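Local coordinates for protein staphylococcal enterotoxin-like toxin (Staphylococcus aureus, PDB 4DXF) that is a staphylococcal superantigen-like protein with the superantigen fold that binds carbohydrate, probably host glycans, at residues A[54-59]-A[89-95]. Sequence-based numbering, arbitrary orientation.
Sequences FIYKIA and LEKYSVG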
loop_
_atom_site.group_PDB
_atom_site.type_symbol
_atom_site.label_atom_id
_atom_site.label_comp_id
_atom_site.label_asym_id
_atom_site.label_seq_id
_atom_site.Cartn_x
_atom_site.Cartn_y
_atom_site.Cartn_z
ATOM N N PHE A 54 16.648 -8.677 -12.091
ATOM C CA PHE A 54 15.277 -8.916 -12.546
ATOM C C PHE A 54 14.581 -7.738 -13.226
ATOM O O PHE A 54 14.743 -6.516 -12.900
ATOM C CB PHE A 54 14.403 -9.376 -11.349
ATOM C CG PHE A 54 14.898 -10.648 -10.699
ATOM C CD1 PHE A 54 14.548 -11.906 -11.231
ATOM C CD2 PHE A 54 15.735 -10.597 -9.586
ATOM C CE1 PHE A 54 15.026 -13.112 -10.634
ATOM C CE2 PHE A 54 16.199 -11.771 -8.955
ATOM C CZ PHE A 54 15.843 -13.048 -9.482
ATOM N N ILE A 55 13.690 -8.077 -14.148
ATOM C CA ILE A 55 12.828 -7.051 -14.644
ATOM C C ILE A 55 11.477 -7.111 -13.916
ATOM O O ILE A 55 10.724 -8.109 -14.094
ATOM C CB ILE A 55 12.624 -7.235 -16.185
ATOM C CG1 ILE A 55 13.972 -7.337 -16.940
ATOM C CG2 ILE A 55 11.792 -6.188 -16.735
ATOM C CD1 ILE A 55 13.748 -7.508 -18.492
ATOM N N TYR A 56 11.174 -6.109 -13.106
ATOM C CA TYR A 56 9.884 -6.065 -12.411
ATOM C C TYR A 56 8.816 -5.469 -13.240
ATOM O O TYR A 56 8.927 -4.382 -13.804
ATOM C CB TYR A 56 9.924 -5.424 -11.006
ATOM C CG TYR A 56 10.893 -6.036 -10.082
ATOM C CD1 TYR A 56 12.262 -5.885 -10.264
ATOM C CD2 TYR A 56 10.455 -6.805 -8.954
ATOM C CE1 TYR A 56 13.187 -6.499 -9.388
ATOM C CE2 TYR A 56 11.378 -7.395 -8.080
ATOM C CZ TYR A 56 12.714 -7.217 -8.273
ATOM O OH TYR A 56 13.600 -7.796 -7.430
ATOM N N LYS A 57 7.711 -6.236 -13.388
ATOM C CA LYS A 57 6.601 -5.753 -14.190
ATOM C C LYS A 57 5.555 -5.154 -13.297
ATOM O O LYS A 57 4.885 -5.896 -12.533
ATOM C CB LYS A 57 5.950 -6.931 -14.939
ATOM C CG LYS A 57 6.920 -7.694 -15.854
ATOM C CD LYS A 57 6.668 -7.360 -17.275
ATOM C CE LYS A 57 7.720 -8.143 -18.045
ATOM N NZ LYS A 57 8.397 -7.195 -18.900
ATOM N N ILE A 58 5.361 -3.866 -13.384
ATOM C CA ILE A 58 4.442 -3.164 -12.495
ATOM C C ILE A 58 3.135 -2.837 -13.224
ATOM O O ILE A 58 3.044 -1.928 -14.105
ATOM C CB ILE A 58 5.053 -1.844 -11.834
ATOM C CG1 ILE A 58 6.477 -2.059 -11.235
ATOM C CG2 ILE A 58 4.049 -1.065 -10.836
ATOM C CD1 ILE A 58 6.527 -3.165 -10.080
ATOM N N ALA A 59 2.055 -3.570 -12.861
ATOM C CA ALA A 59 0.778 -3.225 -13.475
ATOM C C ALA A 59 0.268 -1.803 -13.387
ATOM O O ALA A 59 0.185 -1.172 -12.310
ATOM C CB ALA A 59 -0.348 -4.266 -13.015
ATOM N N LEU A 89 3.799 -13.902 -15.387
ATOM C CA LEU A 89 4.988 -13.046 -15.143
ATOM C C LEU A 89 5.688 -13.412 -13.857
ATOM O O LEU A 89 5.032 -13.646 -12.850
ATOM C CB LEU A 89 4.554 -11.604 -15.101
ATOM C CG LEU A 89 4.017 -11.064 -16.410
ATOM C CD1 LEU A 89 3.503 -9.655 -16.175
ATOM C CD2 LEU A 89 5.127 -11.111 -17.538
ATOM N N GLU A 90 7.013 -13.498 -13.882
ATOM C CA GLU A 90 7.749 -13.981 -12.734
ATOM C C GLU A 90 7.737 -12.966 -11.540
ATOM O O GLU A 90 7.692 -13.343 -10.344
ATOM C CB GLU A 90 9.169 -14.266 -13.199
ATOM C CG GLU A 90 10.134 -14.873 -12.190
ATOM C CD GLU A 90 11.578 -14.993 -12.739
ATOM O OE1 GLU A 90 11.826 -14.614 -13.938
ATOM O OE2 GLU A 90 12.460 -15.453 -11.956
ATOM N N LYS A 91 7.843 -11.697 -11.908
ATOM C CA LYS A 91 7.975 -10.560 -10.963
ATOM C C LYS A 91 6.963 -9.526 -11.333
ATOM O O LYS A 91 7.089 -8.757 -12.289
ATOM C CB LYS A 91 9.407 -9.988 -11.017
ATOM C CG LYS A 91 10.437 -10.993 -10.763
ATOM C CD LYS A 91 10.585 -11.334 -9.266
ATOM C CE LYS A 91 11.752 -12.239 -9.022
ATOM N NZ LYS A 91 11.861 -12.556 -7.580
ATOM N N TYR A 92 5.894 -9.517 -10.556
ATOM C CA TYR A 92 4.752 -8.788 -10.855
ATOM C C TYR A 92 4.266 -8.215 -9.539
ATOM O O TYR A 92 4.286 -8.923 -8.503
ATOM C CB TYR A 92 3.711 -9.798 -11.421
ATOM C CG TYR A 92 2.340 -9.306 -11.493
ATOM C CD1 TYR A 92 1.465 -9.461 -10.390
ATOM C CD2 TYR A 92 1.822 -8.755 -12.664
ATOM C CE1 TYR A 92 0.134 -9.012 -10.433
ATOM C CE2 TYR A 92 0.506 -8.262 -12.690
ATOM C CZ TYR A 92 -0.329 -8.439 -11.567
ATOM O OH TYR A 92 -1.631 -8.021 -11.639
ATOM N N SER A 93 3.822 -6.978 -9.626
ATOM C CA SER A 93 3.236 -6.146 -8.586
ATOM C C SER A 93 2.247 -5.114 -9.138
ATOM O O SER A 93 2.257 -4.736 -10.349
ATOM C CB SER A 93 4.364 -5.548 -7.696
ATOM O OG SER A 93 3.844 -4.785 -6.670
ATOM N N VAL A 94 1.335 -4.631 -8.301
ATOM C CA VAL A 94 0.260 -3.798 -8.775
ATOM C C VAL A 94 0.277 -2.389 -8.218
ATOM O O VAL A 94 0.205 -2.233 -6.994
ATOM C CB VAL A 94 -1.119 -4.461 -8.424
ATOM C CG1 VAL A 94 -2.209 -3.577 -8.933
ATOM C CG2 VAL A 94 -1.146 -5.846 -9.042
ATOM N N GLY A 95 0.399 -1.345 -9.067
ATOM C CA GLY A 95 0.303 0.031 -8.561
ATOM C C GLY A 95 1.574 0.398 -7.767
ATOM O O GLY A 95 2.605 -0.220 -8.012
HETATM O O HOH W 1 12.937 -10.242 -6.161
#
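One face of the F54 ring is covered by the end of the K91 side chain, while the E90 carboxylate comes to its edge. K91 NZ stands 4.4 Å from the centroid of the F54 ring, only 8° off the normal, a cation-pi contact. K91 CE makes a CH-pi contact with the same face, 3.6 Å from F54 CD1. At the edge, near the ring plane, E90 OE2 lies 3.7 Å from F54 CE1, with the carboxylate turned almost perpendicular to the ring. The ammonium thus meets the electron-rich face and the carboxylate the hydrogen-bearing edge, so both charges would be expected to suit the ring. A bend at chi2 of K91 (-78°), followed by an extended run, carries the ammonium along the Y56 side chain, which points the same way; K91 CB meets Y56 CD2 obliquely. A water donates to Y56 OH and accepts from K91 NZ, bridging the hydroxyl and the ammonium, and the Y56 hydroxyl is also bonded to D52.

Beyond it the backbones pair in parallel, K57 opposite Y92, I58 opposite S93 and A59 opposite V94. Four backbone hydrogen bonds join them: K57 N to K91 O and A59 N to S93 O, both 2.8 Å, and the longer S93 N to K57 O and G95 N to A59 O, both 3.3 Å. The L89 side chain crosses that of K57 at about a right angle, CD1 against CB and CG and CD2 against CD and CE; K57 NZ is bonded to N48. A59 CB packs against Y92 CE2 at 4.1 Å and V94 CG2, whereas on the other face I58 CD1 meets S93 CB, with V78 and V80 beside I58. Strand 56-59 thus lies between strand 46-49, its antiparallel neighbour, and strand 92-99, its parallel one, the single parallel pair of the otherwise antiparallel N-terminal beta-barrel, as is characteristic of the OB fold of staphylococcal superantigen-like toxins.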